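Local coordinates for protein glia-derived nexin (Homo sapiens, PDB 4DY0) that inhibits thrombin, trypsin and urokinase as a heparin-binding serpin, and promotes neurite extension by inhibiting thrombin, at residues A[278-283]-A[323-328]; A[186-191]-A[355-360]; A[31-36]-A[370-375]; A[90-95]-A[139-144]; A[205-210]-A[221-226]. All coordinates share one frame; numbering follows the deposited sequence.

In the fold
Contact 3 (31-36 with 370-375) closes the longest loop, and the other four lie inside it. Contact 4 closes first along the chain; contact 2 then encloses contact 5 followed by contact 1. Contacts 1 and 3 have centres about 8 Å apart and pack face to face, V33 and F372 meeting A281 and K325. Contact 2 joins them through F360, whose O accepts a probable hydrogen bond from G374 N at 2.9 Å. Contact 5 lies about 31 Å from contact 4, centre to centre, without touching it. Contact 1 pairs strands of serpin sheet A, contacts 3 and 5 pair strands of sheet B, contact 2 joins sheets B and C, and contact 4 seats helix 127-141 on sheet A.

Contact 1 (A[278-283]-A[323-328]). With SO4 (sulfate ion), chain D.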
# COMPACT_ATOMS: atom_id res chain seq x y z
N THR A 278 -9.74 3.69 -11.53
CA THR A 278 -8.98 4.23 -10.43
C THR A 278 -9.26 3.41 -9.18
O THR A 278 -10.40 3.26 -8.76
CB THR A 278 -9.37 5.69 -10.15
OG1 THR A 278 -9.20 6.47 -11.35
CG2 THR A 278 -8.52 6.27 -9.04
N ALA A 279 -8.19 2.86 -8.60
CA ALA A 279 -8.28 2.08 -7.38
C ALA A 279 -7.94 2.96 -6.19
O ALA A 279 -6.85 3.51 -6.11
CB ALA A 279 -7.33 0.90 -7.44
N VAL A 280 -8.87 3.08 -5.25
CA VAL A 280 -8.65 3.91 -4.08
C VAL A 280 -9.35 3.35 -2.84
O VAL A 280 -10.52 2.96 -2.89
CB VAL A 280 -9.12 5.36 -4.32
CG1 VAL A 280 -10.55 5.37 -4.86
CG2 VAL A 280 -9.01 6.17 -3.04
N ALA A 281 -8.63 3.31 -1.72
CA ALA A 281 -9.19 2.84 -0.47
C ALA A 281 -8.49 3.48 0.72
O ALA A 281 -7.31 3.80 0.67
CB ALA A 281 -9.10 1.32 -0.38
N GLN A 282 -9.24 3.66 1.80
CA GLN A 282 -8.67 4.14 3.05
C GLN A 282 -8.94 3.09 4.12
O GLN A 282 -9.90 2.33 4.03
CB GLN A 282 -9.29 5.47 3.45
CG GLN A 282 -8.80 5.97 4.80
CD GLN A 282 -9.63 7.13 5.33
OE1 GLN A 282 -9.87 8.11 4.62
NE2 GLN A 282 -10.06 7.02 6.58
N THR A 283 -8.09 3.06 5.13
CA THR A 283 -8.27 2.08 6.18
C THR A 283 -7.58 2.52 7.46
O THR A 283 -6.58 3.24 7.43
CB THR A 283 -7.73 0.71 5.74
OG1 THR A 283 -8.40 -0.32 6.48
CG2 THR A 283 -6.23 0.60 5.98
N LYS A 323 -4.31 5.87 3.13
CA LYS A 323 -5.12 5.97 1.93
C LYS A 323 -4.24 5.77 0.70
O LYS A 323 -3.21 6.42 0.55
CB LYS A 323 -5.83 7.32 1.86
CG LYS A 323 -6.90 7.40 0.79
CD LYS A 323 -7.96 8.44 1.16
CE LYS A 323 -9.03 8.55 0.09
NZ LYS A 323 -10.18 9.35 0.57
N ALA A 324 -4.65 4.85 -0.16
CA ALA A 324 -3.87 4.51 -1.34
C ALA A 324 -4.72 4.72 -2.57
O ALA A 324 -5.90 4.38 -2.59
CB ALA A 324 -3.37 3.07 -1.27
N LYS A 325 -4.12 5.30 -3.60
CA LYS A 325 -4.86 5.65 -4.81
C LYS A 325 -3.99 5.47 -6.04
O LYS A 325 -2.94 6.10 -6.16
CB LYS A 325 -5.37 7.08 -4.71
CG LYS A 325 -6.13 7.58 -5.93
CD LYS A 325 -6.91 8.85 -5.59
CE LYS A 325 -7.58 9.43 -6.80
NZ LYS A 325 -8.43 10.60 -6.43
N ILE A 326 -4.42 4.60 -6.95
CA ILE A 326 -3.71 4.38 -8.19
C ILE A 326 -4.66 4.47 -9.38
O ILE A 326 -5.76 3.92 -9.34
CB ILE A 326 -3.00 3.00 -8.21
CG1 ILE A 326 -2.25 2.80 -9.53
CG2 ILE A 326 -4.02 1.89 -8.00
CD1 ILE A 326 -1.64 1.43 -9.68
N GLU A 327 -4.26 5.19 -10.42
CA GLU A 327 -5.05 5.23 -11.64
C GLU A 327 -4.45 4.32 -12.70
O GLU A 327 -3.24 4.32 -12.93
CB GLU A 327 -5.18 6.65 -12.18
CG GLU A 327 -5.92 6.70 -13.51
CD GLU A 327 -6.12 8.10 -14.04
OE1 GLU A 327 -6.71 8.24 -15.14
OE2 GLU A 327 -5.71 9.07 -13.36
N VAL A 328 -5.30 3.53 -13.34
CA VAL A 328 -4.87 2.68 -14.42
C VAL A 328 -5.47 3.19 -15.73
O VAL A 328 -6.69 3.16 -15.90
CB VAL A 328 -5.29 1.22 -14.18
CG1 VAL A 328 -4.88 0.34 -15.34
CG2 VAL A 328 -4.66 0.72 -12.89
S SO4 D . -10.20 11.45 -2.71
O1 SO4 D . -10.96 11.44 -3.98
O2 SO4 D . -10.04 10.06 -2.23
O3 SO4 D . -8.87 12.05 -2.94
O4 SO4 D . -10.94 12.24 -1.70
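K323 and K325 lean diagonally over the neighbouring strand, each reaching past its direct partner to the residue two positions earlier. K323 is paired with Q282, yet its CE lies 3.9 Å from V280 CG2; K325 is paired with V280, yet its CE lies 4.0 Å from T278 CG2. Both lysines keep extended chains with CG trans to the backbone N (chi1 -169° in K323), which carries their ammonium groups up from the sheet. There K323 NZ makes a weak 2.9 Å hydrogen bond to sulfate O2, while K325 NZ is near the sulfate without bonding to it, 3.6 Å from its O1. Their firmer partners are main-chain oxygens, D147 O and N148 O for K323 and M145 O for K325. T278 meets E327 at a slant, OG1 lying 3.9 Å from E327 CG. On the reverse face only small or branched apolar groups appear, with A279 CB 3.5 Å from I326 CG2. The backbones are antiparallel (174°) and joined by paired bonds at A279/I326 and A281/A324, the first including A279 N to I326 O at 2.8 Å. The two strands are neighbours in serpin sheet A, and strand 319-328 also bonds to strand 162-170. The lysine face is covered by the loop after helix 127-141, and the alanine face rests on V33 of strand 32-34 and F372 of strand 369-376.

Contact 2 (A[186-191]-A[355-360]); sequences RTFVAA and DRPFLF
In the serpin body this contact ties a strand of sheet C, 184-189, to the turn that leads into strand 358-364 of sheet B, with F188 lying against D355, R356 and P357. The touching parts run 36° apart, and a single hydrogen bond spans them: V189 N donates to D355 O at 2.8 Å. The main area of touch is the F188 ring. With CG trans to the backbone N (chi1 -177°), the ring extends along the turn, and one of its faces is overlaid near the rim by D355 O, 3.6 Å above the plane, and by R356 CA. The far end of the ring reaches the peptide before P357, F188 CZ lying 3.3 Å from R356 C. F358 meets the same ring edge to edge, its CD1 4.2 Å from F188 CE1, so the two aromatics adjoin without stacking. Pointing away from 186-191, R356 bends back to its own neighbour: NE makes a salt bridge to D355 OD1 at 3.0 Å, approaching on the syn side but 27° out of the carboxylate plane, while NH1 is bonded to P239 O. V198 and M200 of strand 195-213 also touch F188. P357 packs against the backbone after F188, its ring carbon CG 3.8 Å from A191 N and its CD just 3.1 Å from V189 O.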
# COMPACT_ATOMS: atom_id res chain seq x y z
N ARG A 186 -16.57 -3.51 -21.56
CA ARG A 186 -16.69 -4.97 -21.57
C ARG A 186 -17.24 -5.48 -20.25
O ARG A 186 -17.24 -4.77 -19.25
CB ARG A 186 -15.33 -5.62 -21.85
CG ARG A 186 -14.69 -5.19 -23.16
CD ARG A 186 -13.39 -5.93 -23.41
NE ARG A 186 -12.72 -5.46 -24.62
CZ ARG A 186 -12.87 -6.01 -25.82
NH1 ARG A 186 -13.66 -7.06 -25.98
NH2 ARG A 186 -12.22 -5.52 -26.87
N THR A 187 -17.69 -6.73 -20.24
CA THR A 187 -18.26 -7.33 -19.05
C THR A 187 -17.22 -7.69 -17.98
O THR A 187 -16.25 -8.39 -18.26
CB THR A 187 -19.06 -8.59 -19.40
OG1 THR A 187 -20.14 -8.25 -20.28
CG2 THR A 187 -19.62 -9.24 -18.14
N PHE A 188 -17.45 -7.21 -16.76
CA PHE A 188 -16.68 -7.64 -15.60
C PHE A 188 -17.67 -8.37 -14.69
O PHE A 188 -18.71 -7.82 -14.35
CB PHE A 188 -16.07 -6.42 -14.89
CG PHE A 188 -15.21 -6.77 -13.71
CD1 PHE A 188 -13.83 -6.90 -13.84
CD2 PHE A 188 -15.77 -6.98 -12.45
CE1 PHE A 188 -13.03 -7.22 -12.75
CE2 PHE A 188 -14.98 -7.30 -11.36
CZ PHE A 188 -13.61 -7.42 -11.51
N VAL A 189 -17.36 -9.61 -14.33
CA VAL A 189 -18.24 -10.35 -13.43
C VAL A 189 -17.73 -10.24 -12.00
O VAL A 189 -16.70 -10.82 -11.65
CB VAL A 189 -18.37 -11.83 -13.83
CG1 VAL A 189 -19.30 -12.55 -12.87
CG2 VAL A 189 -18.90 -11.95 -15.24
N ALA A 190 -18.44 -9.49 -11.17
CA ALA A 190 -17.99 -9.23 -9.80
C ALA A 190 -18.29 -10.40 -8.88
O ALA A 190 -18.81 -11.42 -9.32
CB ALA A 190 -18.60 -7.95 -9.27
N ALA A 191 -17.94 -10.24 -7.61
CA ALA A 191 -18.12 -11.30 -6.62
C ALA A 191 -19.58 -11.75 -6.49
O ALA A 191 -19.85 -12.95 -6.41
CB ALA A 191 -17.58 -10.85 -5.27
N ASP A 355 -11.34 -9.93 -16.11
CA ASP A 355 -12.79 -9.71 -16.13
C ASP A 355 -13.50 -10.23 -14.88
O ASP A 355 -14.73 -10.32 -14.85
CB ASP A 355 -13.40 -10.34 -17.39
CG ASP A 355 -13.12 -11.84 -17.49
OD1 ASP A 355 -12.49 -12.40 -16.57
OD2 ASP A 355 -13.53 -12.46 -18.49
N ARG A 356 -12.73 -10.56 -13.85
CA ARG A 356 -13.28 -11.05 -12.59
C ARG A 356 -12.40 -10.52 -11.46
O ARG A 356 -11.29 -10.07 -11.72
CB ARG A 356 -13.30 -12.59 -12.58
CG ARG A 356 -14.17 -13.22 -13.66
CD ARG A 356 -13.77 -14.67 -13.97
NE ARG A 356 -12.51 -14.73 -14.71
CZ ARG A 356 -11.42 -15.38 -14.31
NH1 ARG A 356 -11.42 -16.06 -13.17
NH2 ARG A 356 -10.32 -15.36 -15.06
N PRO A 357 -12.89 -10.55 -10.22
CA PRO A 357 -12.10 -10.01 -9.11
C PRO A 357 -10.64 -10.44 -9.17
O PRO A 357 -10.35 -11.61 -9.45
CB PRO A 357 -12.79 -10.59 -7.87
CG PRO A 357 -14.24 -10.71 -8.29
CD PRO A 357 -14.21 -11.06 -9.77
N PHE A 358 -9.72 -9.50 -8.93
CA PHE A 358 -8.30 -9.76 -9.12
C PHE A 358 -7.42 -9.12 -8.05
O PHE A 358 -7.85 -8.24 -7.31
CB PHE A 358 -7.84 -9.29 -10.51
CG PHE A 358 -7.96 -7.81 -10.74
CD1 PHE A 358 -9.19 -7.24 -11.08
CD2 PHE A 358 -6.86 -6.98 -10.63
CE1 PHE A 358 -9.31 -5.87 -11.30
CE2 PHE A 358 -6.96 -5.61 -10.85
CZ PHE A 358 -8.19 -5.06 -11.19
N LEU A 359 -6.18 -9.59 -7.99
CA LEU A 359 -5.18 -9.05 -7.09
C LEU A 359 -4.13 -8.30 -7.90
O LEU A 359 -3.81 -8.70 -9.01
CB LEU A 359 -4.49 -10.19 -6.33
CG LEU A 359 -3.45 -9.77 -5.29
CD1 LEU A 359 -4.12 -9.54 -3.96
CD2 LEU A 359 -2.38 -10.84 -5.16
N PHE A 360 -3.60 -7.22 -7.35
CA PHE A 360 -2.51 -6.54 -8.03
C PHE A 360 -1.47 -6.00 -7.06
O PHE A 360 -1.81 -5.63 -5.93
CB PHE A 360 -3.02 -5.44 -8.97
CG PHE A 360 -3.40 -4.17 -8.28
CD1 PHE A 360 -4.72 -3.91 -7.95
CD2 PHE A 360 -2.44 -3.21 -7.97
CE1 PHE A 360 -5.07 -2.72 -7.32
CE2 PHE A 360 -2.78 -2.03 -7.35
CZ PHE A 360 -4.10 -1.78 -7.02

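Contact 3 (A[31-36]-A[370-375])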
# COMPACT_ATOMS: atom_id res chain seq x y z
N ASN A 31 -13.26 -3.61 -2.21
CA ASN A 31 -12.05 -3.13 -2.82
C ASN A 31 -11.08 -2.73 -1.72
O ASN A 31 -11.36 -1.83 -0.93
CB ASN A 31 -12.35 -1.95 -3.75
CG ASN A 31 -13.12 -2.37 -4.98
OD1 ASN A 31 -13.14 -3.56 -5.35
ND2 ASN A 31 -13.76 -1.41 -5.63
N ILE A 32 -9.96 -3.42 -1.64
CA ILE A 32 -8.97 -3.13 -0.61
C ILE A 32 -7.65 -2.75 -1.28
O ILE A 32 -7.09 -3.54 -2.04
CB ILE A 32 -8.75 -4.33 0.32
CG1 ILE A 32 -10.07 -4.71 1.00
CG2 ILE A 32 -7.69 -4.01 1.35
CD1 ILE A 32 -10.59 -3.65 1.96
N VAL A 33 -7.18 -1.54 -1.01
CA VAL A 33 -5.92 -1.08 -1.57
C VAL A 33 -5.02 -0.55 -0.47
O VAL A 33 -5.30 0.48 0.15
CB VAL A 33 -6.13 0.01 -2.64
CG1 VAL A 33 -4.81 0.33 -3.33
CG2 VAL A 33 -7.16 -0.45 -3.65
N ILE A 34 -3.94 -1.29 -0.22
CA ILE A 34 -3.02 -1.02 0.86
C ILE A 34 -1.64 -0.72 0.29
O ILE A 34 -1.34 -1.10 -0.85
CB ILE A 34 -2.89 -2.27 1.76
CG1 ILE A 34 -4.20 -2.52 2.51
CG2 ILE A 34 -1.73 -2.14 2.71
CD1 ILE A 34 -4.60 -1.41 3.42
N SER A 35 -0.80 -0.05 1.07
CA SER A 35 0.60 0.09 0.72
C SER A 35 1.45 -0.64 1.75
O SER A 35 1.71 -0.11 2.82
CB SER A 35 1.01 1.56 0.66
OG SER A 35 2.41 1.66 0.44
N PRO A 36 1.87 -1.87 1.43
CA PRO A 36 2.62 -2.67 2.40
C PRO A 36 3.86 -1.94 2.90
O PRO A 36 4.17 -1.98 4.09
CB PRO A 36 3.01 -3.91 1.60
CG PRO A 36 1.90 -4.06 0.60
CD PRO A 36 1.56 -2.64 0.21
N VAL A 370 7.22 -3.34 -1.98
CA VAL A 370 5.86 -3.47 -2.49
C VAL A 370 5.09 -2.21 -2.14
O VAL A 370 4.61 -2.05 -1.02
CB VAL A 370 5.14 -4.70 -1.91
CG1 VAL A 370 3.78 -4.87 -2.56
CG2 VAL A 370 5.99 -5.95 -2.10
N LEU A 371 4.98 -1.30 -3.10
CA LEU A 371 4.37 0.00 -2.88
C LEU A 371 2.85 -0.08 -2.78
O LEU A 371 2.23 0.65 -2.00
CB LEU A 371 4.77 0.97 -3.99
CG LEU A 371 6.26 0.95 -4.34
CD1 LEU A 371 6.59 1.89 -5.49
CD2 LEU A 371 7.10 1.28 -3.12
N PHE A 372 2.25 -0.98 -3.56
CA PHE A 372 0.80 -1.16 -3.56
C PHE A 372 0.46 -2.64 -3.53
O PHE A 372 1.14 -3.46 -4.15
CB PHE A 372 0.17 -0.58 -4.82
CG PHE A 372 0.02 0.91 -4.82
CD1 PHE A 372 1.11 1.73 -5.10
CD2 PHE A 372 -1.21 1.49 -4.59
CE1 PHE A 372 0.97 3.10 -5.12
CE2 PHE A 372 -1.35 2.87 -4.61
CZ PHE A 372 -0.26 3.68 -4.88
N MET A 373 -0.61 -2.96 -2.81
CA MET A 373 -1.22 -4.27 -2.90
C MET A 373 -2.73 -4.07 -2.84
O MET A 373 -3.25 -3.39 -1.95
CB MET A 373 -0.75 -5.16 -1.75
CG MET A 373 -1.26 -6.59 -1.84
SD MET A 373 -0.49 -7.66 -0.62
CE MET A 373 -1.07 -9.27 -1.15
N GLY A 374 -3.45 -4.65 -3.80
CA GLY A 374 -4.87 -4.41 -3.88
C GLY A 374 -5.71 -5.62 -4.26
O GLY A 374 -5.28 -6.48 -5.04
N GLN A 375 -6.91 -5.68 -3.71
CA GLN A 375 -7.88 -6.64 -4.19
C GLN A 375 -9.03 -5.85 -4.80
O GLN A 375 -9.67 -5.04 -4.12
CB GLN A 375 -8.35 -7.58 -3.07
CG GLN A 375 -9.78 -7.38 -2.63
CD GLN A 375 -10.28 -8.50 -1.74
OE1 GLN A 375 -9.86 -9.65 -1.87
NE2 GLN A 375 -11.18 -8.17 -0.82
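P36 is the bump that fills a hollow between V370 and M373. Its ring carbon CG lies 3.8 Å from V370 CG1 and 3.7 Å from M373 CB, with the proline ring and the methionine chain crossing at about a right angle. The hollow sits where L371 and F372 both face I362 in a classic beta bulge. S35, one residue earlier, uses the carbonyl of L371 in that bulge: OG, trans to its own backbone N (chi1 175°), donates to L371 O at 2.6 Å and also accepts from G38 N, capping the helix that begins at P36. V33 and G374 form a non-hydrogen-bonded pair, CA to CA 4.2 Å, and G374 adds no side chain on the V33 face. V33 CG1 abuts the edge of the F372 ring in its plane, 4.0 Å from CD2. On the other face I32 and Q375 lie side by side, pointing the same way, and Q375 NE2 is held by D30 O. Four backbone bonds keep the register, the straightest being I34 N to M373 O at 2.8 Å and 173°. V33 and F372 face A279, A281 and A324 of sheet A, whereas I32, I34, M373 and Q375 face helix 5-26. This antiparallel pairing, with a serine capping the helix that follows, is typical of serpin sheet B beneath sheet A, in the region known as the shutter.

Contact 4 (A[90-95]-A[139-144])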
# COMPACT_ATOMS: atom_id res chain seq x y z
N THR A 90 3.97 9.35 -5.26
CA THR A 90 3.84 10.41 -4.27
C THR A 90 3.43 9.85 -2.92
O THR A 90 2.43 9.14 -2.81
CB THR A 90 2.83 11.49 -4.70
OG1 THR A 90 3.19 11.99 -6.00
CG2 THR A 90 2.83 12.64 -3.71
N VAL A 91 4.21 10.18 -1.89
CA VAL A 91 3.96 9.69 -0.54
C VAL A 91 3.90 10.83 0.46
O VAL A 91 4.79 11.68 0.51
CB VAL A 91 5.05 8.70 -0.10
CG1 VAL A 91 4.73 8.13 1.27
CG2 VAL A 91 5.20 7.58 -1.13
N ALA A 92 2.85 10.85 1.27
CA ALA A 92 2.70 11.87 2.29
C ALA A 92 2.59 11.21 3.66
O ALA A 92 1.65 10.47 3.92
CB ALA A 92 1.48 12.72 2.02
N ASN A 93 3.57 11.47 4.51
CA ASN A 93 3.59 10.92 5.86
C ASN A 93 3.53 12.02 6.91
O ASN A 93 4.27 13.00 6.84
CB ASN A 93 4.82 10.04 6.06
CG ASN A 93 4.73 8.73 5.31
OD1 ASN A 93 3.65 8.17 5.15
ND2 ASN A 93 5.87 8.23 4.84
N ALA A 94 2.64 11.86 7.89
CA ALA A 94 2.49 12.86 8.93
C ALA A 94 2.08 12.27 10.27
O ALA A 94 1.26 11.35 10.34
CB ALA A 94 1.49 13.93 8.50
N VAL A 95 2.67 12.80 11.33
CA VAL A 95 2.24 12.51 12.69
C VAL A 95 1.55 13.75 13.23
O VAL A 95 2.21 14.76 13.51
CB VAL A 95 3.42 12.14 13.60
CG1 VAL A 95 2.92 11.91 15.02
CG2 VAL A 95 4.13 10.91 13.08
N LYS A 139 -4.24 16.68 0.74
CA LYS A 139 -4.51 17.19 -0.60
C LYS A 139 -3.32 17.98 -1.14
O LYS A 139 -2.88 17.76 -2.27
CB LYS A 139 -5.76 18.08 -0.60
N ASN A 140 -2.82 18.90 -0.33
CA ASN A 140 -1.69 19.73 -0.74
C ASN A 140 -0.41 18.92 -0.91
O ASN A 140 0.42 19.22 -1.76
CB ASN A 140 -1.46 20.86 0.27
CG ASN A 140 -0.31 21.77 -0.12
OD1 ASN A 140 -0.11 22.08 -1.29
ND2 ASN A 140 0.46 22.20 0.88
N GLU A 141 -0.27 17.87 -0.09
CA GLU A 141 0.94 17.07 -0.08
C GLU A 141 0.91 15.95 -1.13
O GLU A 141 1.93 15.30 -1.38
CB GLU A 141 1.15 16.48 1.32
CG GLU A 141 2.59 16.17 1.69
CD GLU A 141 3.39 17.42 2.05
OE1 GLU A 141 3.29 18.42 1.31
OE2 GLU A 141 4.11 17.39 3.07
N THR A 142 -0.25 15.74 -1.74
CA THR A 142 -0.41 14.67 -2.73
C THR A 142 -0.76 15.18 -4.12
O THR A 142 -1.47 14.52 -4.87
CB THR A 142 -1.48 13.64 -2.30
OG1 THR A 142 -2.75 14.30 -2.14
CG2 THR A 142 -1.09 12.96 -0.99
N ARG A 143 -0.26 16.36 -4.46
CA ARG A 143 -0.57 16.97 -5.76
C ARG A 143 -2.08 17.06 -5.96
O ARG A 143 -2.57 16.96 -7.09
CB ARG A 143 0.08 16.17 -6.89
N ASP A 144 -2.81 17.26 -4.87
CA ASP A 144 -4.26 17.40 -4.91
C ASP A 144 -4.96 16.13 -5.38
O ASP A 144 -6.13 16.16 -5.77
CB ASP A 144 -4.66 18.58 -5.79
CG ASP A 144 -4.09 19.90 -5.30
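The last turn of helix 127-141 approaches strand 90-95 at T90 and A92, with CA atoms 6.2 Å apart for T90 and T142 and 6.0 Å for A92 and E141, and no hydrogen bond passes between them. This is the serpin arrangement in which helix F lies across sheet A, here at its carboxyl-terminal end. Alternate residues of the strand present their side chains to the helix, so T90 and A92 touch while N93 turns to the far side. T90 sets its methyl CG2 trans to the backbone N (chi1 -54° for OG1), bringing it 3.6 Å from E141 O and 3.9 Å from T142 CA. T142 is the residue that leaves the helix; its OG1 is engaged by V138 O and I146 N, which fixes the side chain's rotation. The E141 carboxylate lies near that of E118, a pairing of like charges that would probably raise their affinity for protons. W137, one turn back, also rests on A92. The helix end is closed by D144 N bonding to K139 O at 2.6 Å. A92 CB touches both residues of the helix end, 3.6 Å from E141 CG and 4.0 Å from T142 CG2, the two approaching at about a right angle.

Contact 5 (A[205-210]-A[221-226]); sequences SVFRCG and NFIELP
R208 and E224 form a salt bridge across a beta hairpin, NE to OE1 at 2.9 Å. The carboxylate oxygen lies close to the guanidinium plane and is met nearly end-on to its C-O bond, while the two flat groups are turned 48° apart; E224 OE2 is bonded to S233 OG. E224 N also donates to R208 O, in an almost straight bond of 171°. The returning link passes through a water, which accepts from R208 N at 2.7 Å and donates to E224 O at 2.6 Å. Further along, G210 and F222 bond to each other in both directions. The hairpin, strands 195-213 and 219-226, is antiparallel and belongs to serpin sheet B at this end. Beyond the polar links F207 packs on the I223 side, its CB 3.7 Å from I223 CD1, and its ring edge faces P226 CD at 4.2 Å. F222 places its ring over G210, where no side chain intervenes, because CG sits between the backbone N and carbonyl carbon (chi1 47°). The ring is also stacked with W261. G210 C sits 3.6 Å above the centre of the F222 ring, and G210 CA makes a CH-pi contact over the same face, 4.1 Å from the ring centre and close to the normal.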
# COMPACT_ATOMS: atom_id res chain seq x y z
N SER A 205 0.74 -7.53 -27.23
CA SER A 205 2.14 -7.18 -27.05
C SER A 205 2.86 -8.26 -26.24
O SER A 205 2.23 -9.22 -25.79
CB SER A 205 2.26 -5.82 -26.37
OG SER A 205 3.60 -5.43 -26.20
N VAL A 206 4.17 -8.10 -26.06
CA VAL A 206 4.95 -9.07 -25.29
C VAL A 206 5.00 -8.66 -23.82
O VAL A 206 5.40 -7.55 -23.48
CB VAL A 206 6.39 -9.22 -25.84
CG1 VAL A 206 7.16 -10.28 -25.06
CG2 VAL A 206 6.36 -9.57 -27.33
N PHE A 207 4.59 -9.57 -22.94
CA PHE A 207 4.63 -9.34 -21.51
C PHE A 207 5.10 -10.60 -20.81
O PHE A 207 4.82 -11.71 -21.26
CB PHE A 207 3.25 -8.96 -20.97
CG PHE A 207 2.77 -7.60 -21.39
CD1 PHE A 207 3.29 -6.46 -20.81
CD2 PHE A 207 1.79 -7.47 -22.36
CE1 PHE A 207 2.86 -5.21 -21.19
CE2 PHE A 207 1.35 -6.22 -22.75
CZ PHE A 207 1.88 -5.08 -22.16
N ARG A 208 5.81 -10.43 -19.70
CA ARG A 208 6.17 -11.56 -18.86
C ARG A 208 4.93 -12.06 -18.14
O ARG A 208 4.20 -11.28 -17.52
CB ARG A 208 7.27 -11.16 -17.87
CG ARG A 208 8.66 -11.11 -18.49
CD ARG A 208 9.61 -10.21 -17.71
NE ARG A 208 9.68 -10.57 -16.30
CZ ARG A 208 10.48 -11.50 -15.80
NH1 ARG A 208 10.47 -11.76 -14.50
NH2 ARG A 208 11.29 -12.18 -16.60
N CYS A 209 4.66 -13.35 -18.23
CA CYS A 209 3.52 -13.91 -17.52
C CYS A 209 3.67 -15.40 -17.30
O CYS A 209 4.59 -16.03 -17.82
CB CYS A 209 2.21 -13.61 -18.24
SG CYS A 209 2.20 -14.02 -19.98
N GLY A 210 2.79 -15.89 -16.46
CA GLY A 210 2.72 -17.24 -15.94
C GLY A 210 1.50 -17.75 -15.20
O GLY A 210 0.54 -17.10 -15.08
N ASN A 221 -3.45 -17.29 -12.83
CA ASN A 221 -2.52 -16.70 -13.79
C ASN A 221 -2.02 -15.35 -13.30
O ASN A 221 -2.71 -14.66 -12.55
CB ASN A 221 -3.20 -16.51 -15.15
CG ASN A 221 -3.72 -17.82 -15.73
OD1 ASN A 221 -2.96 -18.77 -15.93
ND2 ASN A 221 -5.01 -17.87 -16.01
N PHE A 222 -0.82 -14.98 -13.72
CA PHE A 222 -0.26 -13.68 -13.34
C PHE A 222 0.56 -13.05 -14.46
O PHE A 222 1.14 -13.75 -15.29
CB PHE A 222 0.57 -13.79 -12.06
CG PHE A 222 1.52 -14.95 -12.04
CD1 PHE A 222 2.82 -14.79 -12.49
CD2 PHE A 222 1.11 -16.19 -11.59
CE1 PHE A 222 3.70 -15.85 -12.49
CE2 PHE A 222 1.99 -17.26 -11.57
CZ PHE A 222 3.28 -17.09 -12.03
N ILE A 223 0.61 -11.73 -14.46
CA ILE A 223 1.30 -11.01 -15.51
C ILE A 223 2.03 -9.79 -14.96
O ILE A 223 1.60 -9.19 -13.97
CB ILE A 223 0.32 -10.57 -16.62
CG1 ILE A 223 1.07 -9.91 -17.78
CG2 ILE A 223 -0.75 -9.65 -16.06
CD1 ILE A 223 0.26 -9.84 -19.06
N GLU A 224 3.14 -9.43 -15.59
CA GLU A 224 3.88 -8.22 -15.24
C GLU A 224 3.75 -7.16 -16.33
O GLU A 224 4.03 -7.41 -17.50
CB GLU A 224 5.35 -8.54 -14.99
CG GLU A 224 6.15 -7.35 -14.49
CD GLU A 224 7.63 -7.65 -14.37
OE1 GLU A 224 8.19 -8.30 -15.28
OE2 GLU A 224 8.24 -7.23 -13.36
N LEU A 225 3.32 -5.97 -15.93
CA LEU A 225 3.23 -4.84 -16.85
C LEU A 225 4.18 -3.76 -16.37
O LEU A 225 3.89 -3.06 -15.40
CB LEU A 225 1.80 -4.29 -16.87
CG LEU A 225 0.67 -5.20 -17.35
CD1 LEU A 225 0.66 -6.50 -16.58
CD2 LEU A 225 -0.64 -4.47 -17.15
N PRO A 226 5.33 -3.62 -17.04
CA PRO A 226 6.33 -2.65 -16.61
C PRO A 226 5.96 -1.20 -16.96
O PRO A 226 5.29 -0.96 -17.97
CB PRO A 226 7.58 -3.07 -17.38
CG PRO A 226 7.07 -3.78 -18.58
CD PRO A 226 5.80 -4.45 -18.16
O HOH W 1 6.22 -7.92 -18.75